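Local structure of Fe-superoxide dismutase homolog (Plasmodium berghei, 2A03) at residues P14-A19 and E30-H35; Q78-S83 and N152-N157; K116-N121 and L142-T147; D63-K66 and I72-N75. The protein probably destroys toxic superoxide radicals, converting them to hydrogen peroxide and oxygen at a single metal ion, as in other iron/manganese superoxide dismutases. All coordinates share one frame; numbering follows the deposited sequence.

Interaction 1: P14-A19 and E30-H35; sequences PKLKYA and ETLSFH. With MN (manganese (II) ion), chain C.
Leu32 CD2 is the point where the loop 14-19 meets the helix. It lies 4.0 Å from Tyr18 CE1, at the edge of the phenol ring and near its plane. The two side chains cross at about a right angle. The same methyl group is 4.0 Å from the backbone oxygen of Ala19, Ala19 O. Leu16 adds its own methyl, with CD1 4.4 Å from Leu32 CD2. The contact is small and mainly apolar, and one leucine branch carries it.

The Tyr18 ring is placed by a chi1 of 40°, which sets CG between the backbone N and the carbonyl carbon. Its hydroxyl is tied by a hydrogen bond to the carbonyl of Trp86. One turn after Leu32 comes His35, whose NE2 binds the manganese ion at 2.1 Å. A water sits on the metal at 2.3 Å, and His82, Asp166 and His170 complete the site typical of this family.

Trp86 of helix 70-87 touches both Leu16 and Leu32 and meets the His35 ring edge-to-face. The N-terminal loop is thus laid against the start of helix 29-51 and the end of helix 70-87, the two long helices of the alpha-hairpin domain.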
loop_
_atom_site.group_PDB
_atom_site.type_symbol
_atom_site.label_atom_id
_atom_site.label_comp_id
_atom_site.label_asym_id
_atom_site.label_seq_id
_atom_site.Cartn_x
_atom_site.Cartn_y
_atom_site.Cartn_z
ATOM N N PRO A 14 -14.654 17.533 1.507
ATOM C CA PRO A 14 -15.623 17.848 2.563
ATOM C C PRO A 14 -14.919 18.184 3.875
ATOM O O PRO A 14 -13.862 17.605 4.179
ATOM C CB PRO A 14 -16.449 16.563 2.717
ATOM C CG PRO A 14 -16.095 15.698 1.525
ATOM C CD PRO A 14 -14.720 16.128 1.071
ATOM N N LYS A 15 -15.495 19.128 4.623
ATOM C CA LYS A 15 -14.980 19.508 5.946
ATOM C C LYS A 15 -15.072 18.333 6.924
ATOM O O LYS A 15 -16.002 17.530 6.863
ATOM C CB LYS A 15 -15.753 20.722 6.497
ATOM N N LEU A 16 -14.075 18.213 7.797
ATOM C CA LEU A 16 -14.145 17.265 8.908
ATOM C C LEU A 16 -15.169 17.753 9.916
ATOM O O LEU A 16 -15.322 18.942 10.113
ATOM C CB LEU A 16 -12.795 17.135 9.631
ATOM C CG LEU A 16 -11.608 16.445 8.957
ATOM C CD1 LEU A 16 -10.364 16.591 9.839
ATOM C CD2 LEU A 16 -11.915 14.998 8.685
ATOM N N LYS A 17 -15.849 16.812 10.560
ATOM C CA LYS A 17 -16.873 17.127 11.537
ATOM C C LYS A 17 -16.269 17.247 12.938
ATOM O O LYS A 17 -16.998 17.407 13.918
ATOM C CB LYS A 17 -17.959 16.045 11.495
ATOM C CG LYS A 17 -18.621 15.968 10.085
ATOM C CD LYS A 17 -19.829 15.022 10.017
ATOM C CE LYS A 17 -20.475 15.036 8.603
ATOM N NZ LYS A 17 -19.471 14.781 7.512
ATOM N N TYR A 18 -14.939 17.162 13.020
ATOM C CA TYR A 18 -14.249 17.267 14.283
ATOM C C TYR A 18 -12.843 17.845 14.082
ATOM O O TYR A 18 -12.346 17.881 12.977
ATOM C CB TYR A 18 -14.224 15.900 14.979
ATOM C CG TYR A 18 -13.964 14.706 14.046
ATOM C CD1 TYR A 18 -12.692 14.446 13.561
ATOM C CD2 TYR A 18 -14.980 13.835 13.690
ATOM C CE1 TYR A 18 -12.437 13.359 12.717
ATOM C CE2 TYR A 18 -14.737 12.754 12.851
ATOM C CZ TYR A 18 -13.455 12.518 12.366
ATOM O OH TYR A 18 -13.184 11.441 11.534
ATOM N N ALA A 19 -12.223 18.313 15.158
ATOM C CA ALA A 19 -10.862 18.842 15.118
ATOM C C ALA A 19 -9.836 17.764 14.737
ATOM O O ALA A 19 -10.079 16.561 14.879
ATOM C CB ALA A 19 -10.501 19.475 16.478
ATOM N N GLU A 30 -1.169 14.588 14.093
ATOM C CA GLU A 30 -0.302 14.568 12.936
ATOM C C GLU A 30 -0.833 13.643 11.825
ATOM O O GLU A 30 -0.786 14.000 10.640
ATOM C CB GLU A 30 1.115 14.171 13.334
ATOM C CG GLU A 30 2.084 14.092 12.158
ATOM C CD GLU A 30 3.485 13.700 12.584
ATOM O OE1 GLU A 30 3.692 13.434 13.796
ATOM O OE2 GLU A 30 4.376 13.667 11.695
ATOM N N THR A 31 -1.344 12.472 12.192
ATOM C CA THR A 31 -1.907 11.567 11.199
ATOM C C THR A 31 -3.080 12.222 10.480
ATOM O O THR A 31 -3.130 12.233 9.256
ATOM C CB THR A 31 -2.322 10.212 11.812
ATOM O OG1 THR A 31 -1.152 9.448 12.098
ATOM C CG2 THR A 31 -3.185 9.390 10.859
ATOM N N LEU A 32 -4.027 12.773 11.216
ATOM C CA LEU A 32 -5.155 13.445 10.563
ATOM C C LEU A 32 -4.727 14.562 9.630
ATOM O O LEU A 32 -5.326 14.740 8.575
ATOM C CB LEU A 32 -6.145 14.003 11.580
ATOM C CG LEU A 32 -7.369 13.124 11.697
ATOM C CD1 LEU A 32 -6.941 11.781 12.178
ATOM C CD2 LEU A 32 -8.427 13.736 12.631
ATOM N N SER A 33 -3.710 15.323 10.022
ATOM C CA SER A 33 -3.273 16.429 9.206
ATOM C C SER A 33 -2.653 15.941 7.907
ATOM O O SER A 33 -2.953 16.487 6.867
ATOM C CB SER A 33 -2.309 17.370 9.966
ATOM O OG SER A 33 -1.017 16.813 10.050
ATOM N N PHE A 34 -1.812 14.916 7.943
ATOM C CA PHE A 34 -1.262 14.373 6.692
ATOM C C PHE A 34 -2.350 13.629 5.895
ATOM O O PHE A 34 -2.503 13.831 4.687
ATOM C CB PHE A 34 -0.046 13.460 6.943
ATOM C CG PHE A 34 1.232 14.208 7.172
ATOM C CD1 PHE A 34 1.970 14.703 6.093
ATOM C CD2 PHE A 34 1.703 14.442 8.455
ATOM C CE1 PHE A 34 3.167 15.437 6.301
ATOM C CE2 PHE A 34 2.898 15.164 8.671
ATOM C CZ PHE A 34 3.626 15.660 7.595
ATOM N N HIS A 35 -3.110 12.784 6.583
ATOM C CA HIS A 35 -4.107 11.942 5.939
ATOM C C HIS A 35 -5.215 12.775 5.286
ATOM O O HIS A 35 -5.635 12.483 4.173
ATOM C CB HIS A 35 -4.697 10.976 6.967
ATOM C CG HIS A 35 -5.269 9.724 6.382
ATOM N ND1 HIS A 35 -5.612 8.638 7.160
ATOM C CD2 HIS A 35 -5.537 9.374 5.099
ATOM C CE1 HIS A 35 -6.085 7.680 6.381
ATOM N NE2 HIS A 35 -6.039 8.096 5.124
HETATM MN MN MN C . -6.141 6.788 3.425
HETATM O O HOH W 1 -6.355 5.254 1.710
#

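Interaction 2: Q78-S83 and N152-N157; sequences QIWNHS and NPIKEN. With MN (manganese (II) ion), chain C.
Asn81 and Asn152 join the helix to the loop by a single hydrogen bond. Asn152 ND2 donates an N-H to Asn81 OD1 at 3.2 Å, with a bent N-H...O angle of 141°. The two amide planes stand 90° apart, and the acceptor is tilted out of the Asn152 amide plane.

This is the buried part of the contact, where polar atoms are closely tied. The other end of the Asn81 amide is also held. Its ND2 donates to Gln78 OE1 at 3.1 Å, almost straight and in the carbonyl plane, and a further bond runs to the carbonyl of Ala150. Gln78 NE2 in turn donates to water 1, 3.1 Å away, which is bound to the manganese ion. Gln78 NE2 is also hydrogen-bonded to the Tyr43 hydroxyl. His82 coordinates the same metal through NE2. Its ND1 donates in the ring plane to Gln78 O at 2.6 Å, which fixes the turn of the imidazole. The Asn152 amide is fixed on its oxygen side too: OD1 accepts from Lys155 N at 3.0 Å, an Asx motif.

The outer side is apolar and more open to solvent. There the exposed Ile154 crosses the partly exposed Trp80 at about a right angle, and its CD1 lies 3.8 Å from Trp80 CZ2. Phe84 stacks on the indole.

Trp133 of strand 130-136 packs on Asn81, Asn152 and Pro153. The contact therefore bridges helix 70-87 and the loop between strands 142-148 and 160-166, joining the alpha-hairpin domain to the C-terminal domain.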
loop_
_atom_site.group_PDB
_atom_site.type_symbol
_atom_site.label_atom_id
_atom_site.label_comp_id
_atom_site.label_asym_id
_atom_site.label_seq_id
_atom_site.Cartn_x
_atom_site.Cartn_y
_atom_site.Cartn_z
ATOM N N GLN A 78 -11.132 7.212 -3.997
ATOM C CA GLN A 78 -10.404 7.513 -2.763
ATOM C C GLN A 78 -10.988 8.729 -2.065
ATOM O O GLN A 78 -10.982 8.795 -0.835
ATOM C CB GLN A 78 -8.887 7.687 -3.012
ATOM C CG GLN A 78 -8.146 6.347 -3.262
ATOM C CD GLN A 78 -8.074 5.457 -2.012
ATOM O OE1 GLN A 78 -9.022 4.744 -1.686
ATOM N NE2 GLN A 78 -6.938 5.501 -1.312
ATOM N N ILE A 79 -11.498 9.686 -2.832
ATOM C CA ILE A 79 -12.169 10.833 -2.226
ATOM C C ILE A 79 -13.377 10.329 -1.422
ATOM O O ILE A 79 -13.560 10.689 -0.252
ATOM C CB ILE A 79 -12.650 11.859 -3.280
ATOM C CG1 ILE A 79 -11.478 12.438 -4.075
ATOM C CG2 ILE A 79 -13.432 12.980 -2.609
ATOM C CD1 ILE A 79 -11.899 13.305 -5.267
ATOM N N TRP A 80 -14.190 9.495 -2.063
ATOM C CA TRP A 80 -15.401 8.964 -1.452
ATOM C C TRP A 80 -15.062 8.082 -0.256
ATOM O O TRP A 80 -15.676 8.195 0.798
ATOM C CB TRP A 80 -16.232 8.162 -2.477
ATOM C CG TRP A 80 -17.589 7.834 -1.961
ATOM C CD1 TRP A 80 -18.728 8.575 -2.127
ATOM C CD2 TRP A 80 -17.962 6.704 -1.144
ATOM N NE1 TRP A 80 -19.770 7.979 -1.477
ATOM C CE2 TRP A 80 -19.327 6.837 -0.856
ATOM C CE3 TRP A 80 -17.266 5.616 -0.622
ATOM C CZ2 TRP A 80 -20.021 5.913 -0.084
ATOM C CZ3 TRP A 80 -17.939 4.705 0.143
ATOM C CH2 TRP A 80 -19.312 4.859 0.414
ATOM N N ASN A 81 -14.099 7.181 -0.447
ATOM C CA ASN A 81 -13.671 6.270 0.609
ATOM C C ASN A 81 -13.197 7.032 1.867
ATOM O O ASN A 81 -13.579 6.690 2.982
ATOM C CB ASN A 81 -12.554 5.342 0.122
ATOM C CG ASN A 81 -12.983 4.413 -1.011
ATOM O OD1 ASN A 81 -14.173 4.158 -1.226
ATOM N ND2 ASN A 81 -11.986 3.900 -1.755
ATOM N N HIS A 82 -12.369 8.058 1.685
ATOM C CA HIS A 82 -11.847 8.814 2.826
ATOM C C HIS A 82 -12.913 9.602 3.542
ATOM O O HIS A 82 -12.949 9.604 4.761
ATOM C CB HIS A 82 -10.703 9.723 2.420
ATOM C CG HIS A 82 -9.437 8.975 2.206
ATOM N ND1 HIS A 82 -9.141 8.354 1.012
ATOM C CD2 HIS A 82 -8.421 8.686 3.053
ATOM C CE1 HIS A 82 -7.984 7.726 1.129
ATOM N NE2 HIS A 82 -7.532 7.904 2.362
ATOM N N SER A 83 -13.800 10.236 2.791
ATOM C CA SER A 83 -14.951 10.891 3.406
ATOM C C SER A 83 -15.783 9.903 4.228
ATOM O O SER A 83 -16.276 10.252 5.294
ATOM C CB SER A 83 -15.813 11.595 2.346
ATOM O OG SER A 83 -15.073 12.664 1.776
ATOM N N ASN A 152 -14.240 -0.176 -3.626
ATOM C CA ASN A 152 -15.312 -0.138 -2.631
ATOM C C ASN A 152 -16.523 -0.959 -3.092
ATOM O O ASN A 152 -16.660 -1.233 -4.290
ATOM C CB ASN A 152 -15.684 1.305 -2.287
ATOM C CG ASN A 152 -16.400 2.027 -3.416
ATOM O OD1 ASN A 152 -17.435 1.578 -3.915
ATOM N ND2 ASN A 152 -15.870 3.176 -3.794
ATOM N N PRO A 153 -17.378 -1.398 -2.143
ATOM C CA PRO A 153 -18.567 -2.256 -2.403
ATOM C C PRO A 153 -19.638 -1.727 -3.377
ATOM O O PRO A 153 -20.383 -2.514 -3.988
ATOM C CB PRO A 153 -19.174 -2.432 -1.008
ATOM C CG PRO A 153 -18.013 -2.230 -0.072
ATOM C CD PRO A 153 -17.200 -1.158 -0.703
ATOM N N ILE A 154 -19.716 -0.412 -3.510
ATOM C CA ILE A 154 -20.611 0.194 -4.479
ATOM C C ILE A 154 -20.115 -0.133 -5.879
ATOM O O ILE A 154 -20.814 -0.769 -6.654
ATOM C CB ILE A 154 -20.727 1.727 -4.265
ATOM C CG1 ILE A 154 -21.155 2.001 -2.825
ATOM C CG2 ILE A 154 -21.744 2.338 -5.227
ATOM C CD1 ILE A 154 -21.486 3.444 -2.541
ATOM N N LYS A 155 -18.893 0.276 -6.182
ATOM C CA LYS A 155 -18.301 0.001 -7.469
ATOM C C LYS A 155 -18.349 -1.485 -7.761
ATOM O O LYS A 155 -18.751 -1.890 -8.842
ATOM C CB LYS A 155 -16.848 0.497 -7.533
ATOM C CG LYS A 155 -16.190 0.321 -8.928
ATOM C CD LYS A 155 -17.015 1.007 -10.036
ATOM C CE LYS A 155 -16.362 0.907 -11.430
ATOM N NZ LYS A 155 -17.098 1.764 -12.451
ATOM N N GLU A 156 -17.947 -2.297 -6.794
ATOM C CA GLU A 156 -17.868 -3.745 -6.976
ATOM C C GLU A 156 -19.235 -4.443 -6.894
ATOM O O GLU A 156 -19.339 -5.637 -7.148
ATOM C CB GLU A 156 -16.894 -4.334 -5.952
ATOM C CG GLU A 156 -15.478 -3.828 -6.165
ATOM C CD GLU A 156 -14.471 -4.356 -5.148
ATOM O OE1 GLU A 156 -14.763 -5.381 -4.485
ATOM O OE2 GLU A 156 -13.380 -3.744 -5.034
ATOM N N ASN A 157 -20.265 -3.668 -6.552
ATOM C CA ASN A 157 -21.636 -4.141 -6.429
ATOM C C ASN A 157 -21.803 -5.300 -5.434
ATOM O O ASN A 157 -22.554 -6.238 -5.678
ATOM C CB ASN A 157 -22.190 -4.516 -7.806
ATOM C CG ASN A 157 -23.719 -4.662 -7.811
ATOM O OD1 ASN A 157 -24.445 -3.899 -7.150
ATOM N ND2 ASN A 157 -24.209 -5.651 -8.557
HETATM MN MN MN C . -6.141 6.788 3.425
HETATM O O HOH W 1 -6.355 5.254 1.710
#

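Interaction 3: K116-N121 and L142-T147; sequences KDQFSN and LVILQT
Ile144 carries this contact from the strand side, reaching over to Gln118 and Phe119 on the helix. Its CB points toward the helix and splits into two branches. The CG2 methyl comes to the edge of the Phe119 ring, in its plane, 3.9 Å from Phe119 CD1. On the other branch, CG1 lies 4.0 Å from the same ring carbon, Phe119 CD1. Both branches thus touch one corner of the ring. The chain then runs on to CD1, which passes the ring and ends against the helix backbone. Ile144 CD1 is 3.7 Å from Phe119 N and also 3.7 Å from Gln118 CB, with Phe119 CB a little further off at 4.1 Å. A chi1 of -76° puts CG1 beside the backbone N of Ile144, and a nearly extended chi2 of 160° carries the tip to the helix.

The C-terminal domain of this superoxide dismutase family combines helices with a three-stranded antiparallel sheet. Here the helix 112-125 lies on an edge strand of the sheet, 142-148. Between these segments Ile144 makes the contact. Gln146 of the same strand touches the helix further on, at Val122, while Leu145 points away and packs on Pro153 and Ala135.

A chi1 of -166° swings the Phe119 ring to the flank of Ile144. Phe115, one turn earlier, meets the Phe119 ring with nearly parallel planes and also touches Ile144. Val122 covers the isoleucine one turn later. Phe109 of helix 100-109 packs on Ile144 as well, bringing a second helix to the same residue.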
loop_
_atom_site.group_PDB
_atom_site.type_symbol
_atom_site.label_atom_id
_atom_site.label_comp_id
_atom_site.label_asym_id
_atom_site.label_seq_id
_atom_site.Cartn_x
_atom_site.Cartn_y
_atom_site.Cartn_z
ATOM N N LYS A 116 -16.475 -8.218 15.923
ATOM C CA LYS A 116 -15.276 -7.417 16.150
ATOM C C LYS A 116 -13.994 -8.218 15.888
ATOM O O LYS A 116 -13.052 -7.728 15.262
ATOM C CB LYS A 116 -15.307 -6.859 17.572
ATOM C CG LYS A 116 -14.048 -6.196 18.028
ATOM C CD LYS A 116 -14.213 -5.701 19.444
ATOM C CE LYS A 116 -12.938 -5.064 19.948
ATOM N NZ LYS A 116 -13.102 -4.657 21.370
ATOM N N ASP A 117 -13.981 -9.462 16.338
ATOM C CA ASP A 117 -12.833 -10.328 16.123
ATOM C C ASP A 117 -12.664 -10.664 14.649
ATOM O O ASP A 117 -11.554 -10.664 14.139
ATOM C CB ASP A 117 -12.972 -11.613 16.940
ATOM C CG ASP A 117 -12.786 -11.386 18.426
ATOM O OD1 ASP A 117 -12.372 -10.273 18.823
ATOM O OD2 ASP A 117 -13.063 -12.326 19.209
ATOM N N GLN A 118 -13.760 -10.963 13.959
ATOM C CA GLN A 118 -13.685 -11.235 12.523
ATOM C C GLN A 118 -13.203 -10.011 11.747
ATOM O O GLN A 118 -12.347 -10.125 10.875
ATOM C CB GLN A 118 -15.034 -11.685 11.962
ATOM C CG GLN A 118 -15.477 -13.041 12.413
ATOM C CD GLN A 118 -16.818 -13.448 11.824
ATOM O OE1 GLN A 118 -17.669 -14.001 12.527
ATOM N NE2 GLN A 118 -17.030 -13.144 10.542
ATOM N N PHE A 119 -13.769 -8.846 12.049
ATOM C CA PHE A 119 -13.443 -7.635 11.296
ATOM C C PHE A 119 -11.985 -7.226 11.523
ATOM O O PHE A 119 -11.296 -6.758 10.606
ATOM C CB PHE A 119 -14.376 -6.498 11.688
ATOM C CG PHE A 119 -14.336 -5.325 10.739
ATOM C CD1 PHE A 119 -14.393 -5.514 9.372
ATOM C CD2 PHE A 119 -14.260 -4.035 11.217
ATOM C CE1 PHE A 119 -14.349 -4.428 8.506
ATOM C CE2 PHE A 119 -14.237 -2.936 10.340
ATOM C CZ PHE A 119 -14.284 -3.138 9.001
ATOM N N SER A 120 -11.532 -7.405 12.762
ATOM C CA SER A 120 -10.141 -7.184 13.129
ATOM C C SER A 120 -9.233 -8.121 12.367
ATOM O O SER A 120 -8.164 -7.719 11.901
ATOM C CB SER A 120 -9.951 -7.421 14.634
ATOM O OG SER A 120 -10.669 -6.456 15.397
ATOM N N ASN A 121 -9.632 -9.390 12.276
ATOM C CA ASN A 121 -8.855 -10.388 11.533
ATOM C C ASN A 121 -8.717 -10.000 10.053
ATOM O O ASN A 121 -7.622 -10.041 9.486
ATOM C CB ASN A 121 -9.478 -11.783 11.677
ATOM C CG ASN A 121 -9.295 -12.372 13.078
ATOM O OD1 ASN A 121 -8.328 -12.075 13.769
ATOM N ND2 ASN A 121 -10.236 -13.198 13.500
ATOM N N LEU A 142 -25.820 -8.134 7.139
ATOM C CA LEU A 142 -24.551 -7.423 7.274
ATOM C C LEU A 142 -23.414 -8.391 6.948
ATOM O O LEU A 142 -23.422 -9.533 7.384
ATOM C CB LEU A 142 -24.366 -6.850 8.678
ATOM C CG LEU A 142 -25.215 -5.638 9.064
ATOM C CD1 LEU A 142 -25.062 -5.395 10.549
ATOM C CD2 LEU A 142 -24.838 -4.380 8.276
ATOM N N VAL A 143 -22.446 -7.925 6.175
ATOM C CA VAL A 143 -21.321 -8.750 5.787
ATOM C C VAL A 143 -20.032 -7.970 5.969
ATOM O O VAL A 143 -20.033 -6.733 5.974
ATOM C CB VAL A 143 -21.447 -9.278 4.309
ATOM C CG1 VAL A 143 -22.509 -10.320 4.211
ATOM C CG2 VAL A 143 -21.750 -8.145 3.329
ATOM N N ILE A 144 -18.934 -8.700 6.148
ATOM C CA ILE A 144 -17.620 -8.083 6.204
ATOM C C ILE A 144 -17.005 -8.204 4.819
ATOM O O ILE A 144 -17.028 -9.281 4.225
ATOM C CB ILE A 144 -16.725 -8.761 7.249
ATOM C CG1 ILE A 144 -17.139 -8.326 8.660
ATOM C CG2 ILE A 144 -15.263 -8.436 7.015
ATOM C CD1 ILE A 144 -16.667 -9.271 9.728
ATOM N N LEU A 145 -16.475 -7.094 4.297
ATOM C CA LEU A 145 -15.835 -7.106 2.976
ATOM C C LEU A 145 -14.505 -6.407 3.039
ATOM O O LEU A 145 -14.255 -5.569 3.926
ATOM C CB LEU A 145 -16.709 -6.418 1.928
ATOM C CG LEU A 145 -18.150 -6.920 1.751
ATOM C CD1 LEU A 145 -18.967 -5.942 0.962
ATOM C CD2 LEU A 145 -18.202 -8.282 1.078
ATOM N N GLN A 146 -13.636 -6.746 2.100
ATOM C CA GLN A 146 -12.387 -6.027 1.955
ATOM C C GLN A 146 -12.147 -5.729 0.487
ATOM O O GLN A 146 -12.573 -6.478 -0.389
ATOM C CB GLN A 146 -11.218 -6.812 2.551
ATOM C CG GLN A 146 -10.911 -8.141 1.850
ATOM C CD GLN A 146 -9.796 -8.922 2.539
ATOM O OE1 GLN A 146 -8.693 -8.417 2.750
ATOM N NE2 GLN A 146 -10.077 -10.158 2.875
ATOM N N THR A 147 -11.479 -4.609 0.236
ATOM C CA THR A 147 -11.156 -4.180 -1.108
ATOM C C THR A 147 -9.703 -3.738 -1.169
ATOM O O THR A 147 -9.090 -3.414 -0.169
ATOM C CB THR A 147 -12.054 -3.013 -1.573
ATOM O OG1 THR A 147 -11.865 -1.876 -0.715
ATOM C CG2 THR A 147 -13.528 -3.431 -1.609
#

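Interaction 4: D63-K66 and I72-N75; sequences DILK and IFNN
Ile64 and Leu65 of the short helix 61-67 pack on Ile72 and Phe73 at the start of helix 70-87. These are two consecutive helices joined by a short turn, within the alpha-hairpin domain. The closest backbones are those of Leu65 and Phe73, whose CA atoms are 6.1 Å apart.

Contacts between aliphatic groups come first. Ile64 CG2 meets Ile72 CG2 at 3.8 Å, methyl to methyl, and the two side chains cross at about a right angle. In both residues CG2 stands anti to the backbone N. Ile64 is buried. Ile51 of helix 29-51, Ile11 near the N-terminus and Ala76 also cover it.

The second kind of contact involves the aromatic ring. With chi1 at 174° the Phe73 ring leaves its helix on the carbonyl side and lies beside Leu65. Leu65 CD2 is 4.1 Å from Phe73 CE1, and these side chains also meet at about a right angle. Leu65 further touches Ala76 and Trp80, which lie one turn apart on helix 70-87. Lys155 and Ser68 also touch the Phe73 side chain.

The third kind is between the ring and a polar backbone atom. The carbonyl oxygen of Leu65 approaches the ring at its edge, near the ring plane, where the C-H groups point outward. Leu65 O lies 3.9 Å from Phe73 CE1 and 4.0 Å from Phe73 CD1.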
loop_
_atom_site.group_PDB
_atom_site.type_symbol
_atom_site.label_atom_id
_atom_site.label_comp_id
_atom_site.label_asym_id
_atom_site.label_seq_id
_atom_site.Cartn_x
_atom_site.Cartn_y
_atom_site.Cartn_z
ATOM N N ASP A 63 -21.433 11.186 -10.470
ATOM C CA ASP A 63 -21.402 10.894 -11.910
ATOM C C ASP A 63 -20.059 10.240 -12.296
ATOM O O ASP A 63 -20.027 9.222 -12.983
ATOM C CB ASP A 63 -21.626 12.176 -12.724
ATOM C CG ASP A 63 -23.112 12.611 -12.788
ATOM O OD1 ASP A 63 -23.995 11.820 -12.386
ATOM O OD2 ASP A 63 -23.389 13.750 -13.263
ATOM N N ILE A 64 -18.956 10.821 -11.835
ATOM C CA ILE A 64 -17.624 10.336 -12.184
ATOM C C ILE A 64 -17.367 8.912 -11.652
ATOM O O ILE A 64 -16.774 8.078 -12.335
ATOM C CB ILE A 64 -16.540 11.329 -11.679
ATOM C CG1 ILE A 64 -16.606 12.627 -12.490
ATOM C CG2 ILE A 64 -15.132 10.712 -11.749
ATOM C CD1 ILE A 64 -15.787 13.775 -11.912
ATOM N N LEU A 65 -17.839 8.628 -10.444
ATOM C CA LEU A 65 -17.720 7.281 -9.885
ATOM C C LEU A 65 -18.441 6.209 -10.715
ATOM O O LEU A 65 -17.963 5.093 -10.835
ATOM C CB LEU A 65 -18.220 7.251 -8.436
ATOM C CG LEU A 65 -17.327 7.968 -7.416
ATOM C CD1 LEU A 65 -18.092 8.217 -6.104
ATOM C CD2 LEU A 65 -16.070 7.186 -7.156
ATOM N N LYS A 66 -19.584 6.535 -11.293
ATOM C CA LYS A 66 -20.300 5.545 -12.085
ATOM C C LYS A 66 -19.715 5.401 -13.512
ATOM O O LYS A 66 -19.769 4.327 -14.104
ATOM C CB LYS A 66 -21.801 5.878 -12.118
ATOM N N ILE A 72 -8.549 8.197 -12.918
ATOM C CA ILE A 72 -9.695 9.051 -12.616
ATOM C C ILE A 72 -10.606 8.396 -11.585
ATOM O O ILE A 72 -11.030 9.043 -10.625
ATOM C CB ILE A 72 -10.493 9.437 -13.913
ATOM C CG1 ILE A 72 -9.665 10.434 -14.735
ATOM C CG2 ILE A 72 -11.864 10.062 -13.571
ATOM C CD1 ILE A 72 -10.277 10.833 -16.079
ATOM N N PHE A 73 -10.924 7.122 -11.792
ATOM C CA PHE A 73 -11.733 6.386 -10.827
ATOM C C PHE A 73 -10.986 6.264 -9.491
ATOM O O PHE A 73 -11.550 6.506 -8.412
ATOM C CB PHE A 73 -12.110 4.988 -11.344
ATOM C CG PHE A 73 -12.817 4.168 -10.314
ATOM C CD1 PHE A 73 -14.155 4.413 -10.022
ATOM C CD2 PHE A 73 -12.132 3.237 -9.565
ATOM C CE1 PHE A 73 -14.803 3.714 -9.031
ATOM C CE2 PHE A 73 -12.771 2.526 -8.563
ATOM C CZ PHE A 73 -14.102 2.764 -8.291
ATOM N N ASN A 74 -9.706 5.902 -9.561
ATOM C CA ASN A 74 -8.923 5.733 -8.349
ATOM C C ASN A 74 -8.967 6.973 -7.475
ATOM O O ASN A 74 -9.196 6.896 -6.265
ATOM C CB ASN A 74 -7.479 5.351 -8.676
ATOM C CG ASN A 74 -7.372 3.945 -9.161
ATOM O OD1 ASN A 74 -8.285 3.145 -8.939
ATOM N ND2 ASN A 74 -6.271 3.620 -9.835
ATOM N N ASN A 75 -8.777 8.128 -8.081
ATOM C CA ASN A 75 -8.790 9.349 -7.299
ATOM C C ASN A 75 -10.180 9.655 -6.775
ATOM O O ASN A 75 -10.331 10.054 -5.621
ATOM C CB ASN A 75 -8.174 10.513 -8.087
ATOM C CG ASN A 75 -6.654 10.403 -8.148
ATOM O OD1 ASN A 75 -5.956 10.836 -7.234
ATOM N ND2 ASN A 75 -6.143 9.783 -9.205
#

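In the fold
Along the chain, interaction 1 comes first, then interaction 4, then interaction 2, whose long loop encloses interaction 3. Interactions 1 and 4 lie wholly in the alpha-hairpin domain, and interaction 3 in the C-terminal domain. Interaction 2 joins the two. It shares helix 70-87 with interaction 4. Its centre is about 9 Å from that of interaction 4 and about 16 Å from that of interaction 3, which it also touches. Interactions 1 and 2 have centres about 19 Å apart but meet at the manganese ion, each giving one histidine of the alpha-hairpin domain. Asp166 and His170 of the C-terminal domain complete the site. Interactions 1 and 3 lie on opposite sides of the chain's centre.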